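Local coordinates for putative Glycosidase (Bacteroides thetaiotaomicron, PDB 3R67), which is a putative glycosidase, probably built on a five-bladed beta-propeller like other members of its superfamily, at residues Y200-G205 with I218-M223. Sequence-based numbering, arbitrary orientation.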
ATOM      1  N   TYR A 200       7.302 -17.054   4.802  1.00 21.71           N
ATOM      2  CA  TYR A 200       6.963 -15.646   4.762  1.00 19.15           C
ATOM      3  C   TYR A 200       5.486 -15.574   4.465  1.00 21.36           C
ATOM      4  O   TYR A 200       4.963 -16.478   3.807  1.00 22.10           O
ATOM      5  CB  TYR A 200       7.817 -14.885   3.756  1.00 20.41           C
ATOM      6  CG  TYR A 200       9.293 -14.965   4.048  1.00 22.96           C
ATOM      7  CD1 TYR A 200       9.843 -14.309   5.145  1.00 24.17           C
ATOM      8  CD2 TYR A 200      10.160 -15.618   3.176  1.00 24.98           C
ATOM      9  CE1 TYR A 200      11.209 -14.343   5.398  1.00 25.04           C
ATOM     10  CE2 TYR A 200      11.531 -15.660   3.421  1.00 26.96           C
ATOM     11  CZ  TYR A 200      12.050 -15.021   4.537  1.00 33.92           C
ATOM     12  OH  TYR A 200      13.396 -15.043   4.795  1.00 37.58           O
ATOM     13  N   TRP A 201       4.794 -14.561   4.985  1.00 15.64           N
ATOM     14  CA  TRP A 201       3.338 -14.450   4.859  1.00 14.19           C
ATOM     15  C   TRP A 201       2.896 -13.088   4.373  1.00 17.36           C
ATOM     16  O   TRP A 201       3.519 -12.076   4.709  1.00 16.09           O
ATOM     17  CB  TRP A 201       2.701 -14.708   6.243  1.00 12.86           C
ATOM     18  CG  TRP A 201       2.928 -16.096   6.778  1.00 14.72           C
ATOM     19  CD1 TRP A 201       4.073 -16.579   7.340  1.00 18.30           C
ATOM     20  CD2 TRP A 201       1.975 -17.161   6.830  1.00 15.09           C
ATOM     21  NE1 TRP A 201       3.911 -17.901   7.681  1.00 18.68           N
ATOM     22  CE2 TRP A 201       2.633 -18.286   7.379  1.00 19.81           C
ATOM     23  CE3 TRP A 201       0.623 -17.282   6.454  1.00 16.22           C
ATOM     24  CZ2 TRP A 201       1.984 -19.511   7.579  1.00 19.81           C
ATOM     25  CZ3 TRP A 201      -0.016 -18.502   6.641  1.00 18.24           C
ATOM     26  CH2 TRP A 201       0.665 -19.601   7.187  1.00 19.77           C
HETATM   27  N   MSE A 202       1.785 -13.050   3.615  1.00 14.78           N
HETATM   28  CA  MSE A 202       1.200 -11.768   3.203  1.00 12.88           C
HETATM   29  C   MSE A 202      -0.311 -11.821   3.083  1.00 17.14           C
HETATM   30  O   MSE A 202      -0.874 -12.823   2.656  1.00 19.28           O
HETATM   31  CB  MSE A 202       1.750 -11.249   1.863  1.00 13.57           C
HETATM   32  CG  MSE A 202       1.320 -12.054   0.638  1.00 19.96           C
HETATM   33 SE   MSE A 202       1.869 -11.220  -1.035  0.75 25.64          SE
HETATM   34  CE  MSE A 202       3.375 -10.678  -0.445  1.00 21.48           C
ATOM     35  N   TYR A 203      -0.945 -10.690   3.383  1.00 12.30           N
ATOM     36  CA  TYR A 203      -2.352 -10.424   3.129  1.00 12.26           C
ATOM     37  C   TYR A 203      -2.398  -9.674   1.837  1.00 17.52           C
ATOM     38  O   TYR A 203      -1.563  -8.787   1.646  1.00 15.63           O
ATOM     39  CB  TYR A 203      -3.011  -9.657   4.286  1.00 13.61           C
ATOM     40  CG  TYR A 203      -2.922 -10.377   5.607  1.00 18.01           C
ATOM     41  CD1 TYR A 203      -3.869 -11.333   5.968  1.00 20.54           C
ATOM     42  CD2 TYR A 203      -1.884 -10.113   6.498  1.00 18.68           C
ATOM     43  CE1 TYR A 203      -3.770 -12.030   7.168  1.00 21.27           C
ATOM     44  CE2 TYR A 203      -1.787 -10.793   7.711  1.00 19.91           C
ATOM     45  CZ  TYR A 203      -2.727 -11.756   8.034  1.00 26.05           C
ATOM     46  OH  TYR A 203      -2.626 -12.438   9.213  1.00 31.28           O
ATOM     47  N   TRP A 204      -3.278 -10.046   0.915  1.00 14.47           N
ATOM     48  CA  TRP A 204      -3.353  -9.299  -0.327  1.00 15.59           C
ATOM     49  C   TRP A 204      -4.797  -9.288  -0.812  1.00 19.95           C
ATOM     50  O   TRP A 204      -5.565 -10.197  -0.500  1.00 21.10           O
ATOM     51  CB  TRP A 204      -2.388  -9.883  -1.402  1.00 15.37           C
ATOM     52  CG  TRP A 204      -2.844 -11.201  -1.944  1.00 17.47           C
ATOM     53  CD1 TRP A 204      -2.628 -12.437  -1.403  1.00 21.03           C
ATOM     54  CD2 TRP A 204      -3.669 -11.401  -3.094  1.00 18.17           C
ATOM     55  NE1 TRP A 204      -3.275 -13.399  -2.148  1.00 21.56           N
ATOM     56  CE2 TRP A 204      -3.943 -12.786  -3.179  1.00 23.06           C
ATOM     57  CE3 TRP A 204      -4.231 -10.537  -4.052  1.00 19.65           C
ATOM     58  CZ2 TRP A 204      -4.715 -13.329  -4.207  1.00 22.93           C
ATOM     59  CZ3 TRP A 204      -5.036 -11.075  -5.042  1.00 21.56           C
ATOM     60  CH2 TRP A 204      -5.266 -12.454  -5.115  1.00 22.96           C
ATOM     61  N   GLY A 205      -5.140  -8.297  -1.610  1.00 16.52           N
ATOM     62  CA  GLY A 205      -6.466  -8.225  -2.194  1.00 16.62           C
ATOM     63  C   GLY A 205      -7.105  -6.868  -2.124  1.00 22.06           C
ATOM     64  O   GLY A 205      -6.672  -5.993  -1.358  1.00 21.57           O
ATOM     65  N   ILE A 218       9.936 -13.773  -3.353  1.00 25.26           N
ATOM     66  CA  ILE A 218       9.736 -13.437  -4.762  1.00 25.91           C
ATOM     67  C   ILE A 218       8.523 -14.211  -5.317  1.00 29.78           C
ATOM     68  O   ILE A 218       7.648 -13.609  -5.942  1.00 28.46           O
ATOM     69  CB  ILE A 218      11.050 -13.760  -5.539  1.00 30.74           C
ATOM     70  CG1 ILE A 218      12.265 -12.945  -5.004  1.00 31.28           C
ATOM     71  CG2 ILE A 218      10.906 -13.665  -7.058  1.00 33.15           C
ATOM     72  CD1 ILE A 218      12.128 -11.513  -4.868  1.00 36.90           C
ATOM     73  N   ASN A 219       8.489 -15.537  -5.094  1.00 27.65           N
ATOM     74  CA  ASN A 219       7.443 -16.439  -5.563  1.00 27.74           C
ATOM     75  C   ASN A 219       6.478 -16.703  -4.438  1.00 31.90           C
ATOM     76  O   ASN A 219       6.848 -17.319  -3.435  1.00 33.78           O
ATOM     77  CB  ASN A 219       8.064 -17.728  -6.086  1.00 25.42           C
ATOM     78  CG  ASN A 219       9.007 -17.483  -7.238  1.00 41.41           C
ATOM     79  OD1 ASN A 219       8.603 -17.128  -8.353  1.00 38.82           O
ATOM     80  ND2 ASN A 219      10.291 -17.656  -6.991  1.00 28.25           N
ATOM     81  N   TRP A 220       5.249 -16.188  -4.586  1.00 25.72           N
ATOM     82  CA  TRP A 220       4.195 -16.272  -3.590  1.00 23.56           C
ATOM     83  C   TRP A 220       3.122 -17.237  -4.042  1.00 28.81           C
ATOM     84  O   TRP A 220       2.795 -17.299  -5.222  1.00 29.66           O
ATOM     85  CB  TRP A 220       3.606 -14.878  -3.316  1.00 19.79           C
ATOM     86  CG  TRP A 220       4.597 -13.970  -2.651  1.00 19.68           C
ATOM     87  CD1 TRP A 220       5.557 -13.209  -3.259  1.00 22.45           C
ATOM     88  CD2 TRP A 220       4.778 -13.789  -1.241  1.00 18.25           C
ATOM     89  NE1 TRP A 220       6.303 -12.545  -2.316  1.00 20.74           N
ATOM     90  CE2 TRP A 220       5.862 -12.902  -1.067  1.00 21.12           C
ATOM     91  CE3 TRP A 220       4.109 -14.274  -0.104  1.00 18.95           C
ATOM     92  CZ2 TRP A 220       6.285 -12.479   0.196  1.00 19.09           C
ATOM     93  CZ3 TRP A 220       4.545 -13.872   1.147  1.00 19.36           C
ATOM     94  CH2 TRP A 220       5.617 -12.983   1.289  1.00 19.18           C
ATOM     95  N   GLU A 221       2.576 -17.989  -3.086  1.00 25.44           N
ATOM     96  CA  GLU A 221       1.568 -19.000  -3.339  1.00 26.64           C
ATOM     97  C   GLU A 221       0.244 -18.672  -2.594  1.00 30.44           C
ATOM     98  O   GLU A 221       0.188 -18.839  -1.373  1.00 30.32           O
ATOM     99  CB  GLU A 221       2.113 -20.371  -2.906  1.00 29.31           C
ATOM    100  CG  GLU A 221       1.184 -21.527  -3.202  1.00 40.28           C
ATOM    101  CD  GLU A 221       1.667 -22.846  -2.645  1.00 60.44           C
ATOM    102  OE1 GLU A 221       1.508 -23.069  -1.425  1.00 51.99           O
ATOM    103  OE2 GLU A 221       2.187 -23.667  -3.432  1.00 63.84           O
ATOM    104  N   PRO A 222      -0.825 -18.228  -3.315  1.00 25.42           N
ATOM    105  CA  PRO A 222      -2.113 -17.960  -2.644  1.00 24.16           C
ATOM    106  C   PRO A 222      -2.690 -19.208  -1.983  1.00 28.96           C
ATOM    107  O   PRO A 222      -2.651 -20.296  -2.573  1.00 30.15           O
ATOM    108  CB  PRO A 222      -3.025 -17.495  -3.793  1.00 25.82           C
ATOM    109  CG  PRO A 222      -2.091 -17.046  -4.874  1.00 31.07           C
ATOM    110  CD  PRO A 222      -0.917 -17.971  -4.769  1.00 27.43           C
HETATM  111  N   MSE A 223      -3.213 -19.067  -0.752  1.00 23.55           N
HETATM  112  CA  MSE A 223      -3.788 -20.217  -0.046  1.00 22.32           C
HETATM  113  C   MSE A 223      -5.178 -20.481  -0.571  1.00 29.51           C
HETATM  114  O   MSE A 223      -5.948 -19.543  -0.780  1.00 27.31           O
HETATM  115  CB  MSE A 223      -3.796 -20.003   1.464  1.00 22.31           C
HETATM  116  CG  MSE A 223      -2.378 -19.985   2.048  1.00 26.36           C
HETATM  117 SE   MSE A 223      -2.342 -19.764   3.952  0.75 29.78          SE
HETATM  118  CE  MSE A 223      -3.208 -21.441   4.443  1.00 27.49           C
TER
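The selenomethionine Met202 lays its terminal methyl over one face of the Trp220 indole, in a region where strands 180-187, 190-196 and 199-204, with 210-214 and 221-222 beyond, are consistent with a blade of a beta-propeller. Strand 210-214 lies between the two segments, pairing antiparallel with strand 199-204 and with the short strand 221-222, so the 218-223 segment reaches across with its side chains, onto both side chains and backbone of 200-205. Met202 CE sits 3.3 Å from the centroid of the Trp220 six-membered ring, only 8° off its normal, a snug CH-pi contact. SE of Met202 follows over the same face at 4.1 Å from that centroid, making a Met-aromatic pair. The chain reaches this place because Met202 CG lies between the backbone N and carbonyl carbon (chi1 70°) and the selenoether then bends at chi3 (38°), drawing methyl and selenium over the indole together.

The rim of the same indole abuts the backbone of strand 199-204: Trp220 CZ3 is 3.7 Å from the carbonyl carbon of Trp201, and Trp220 CH2 lies 3.8 Å from CB of Tyr200. Trp201 CA stands at this edge, in the ring plane.

Trp201 leaves the strand on the other side from Met202, yet its indole turns back so that CZ3 comes 3.8 Å from SE of Met223, another selenomethionine. This second Met-aromatic contact is oblique. Farther along, Pro222 brushes the indole of Trp204 more loosely.

Around this apolar core, Met202 also packs on Ala180 and Ile182 of strand 180-187, while Trp220 touches Val148 of strand 144-151 in a separate sheet. The Trp201 indole is held by a hydrogen bond from NE1 to Ile196 O. Asn210 ties the far end together: its OD1 accepts a hydrogen bond from Trp204 NE1, and its ND2 donates one to Met223 O.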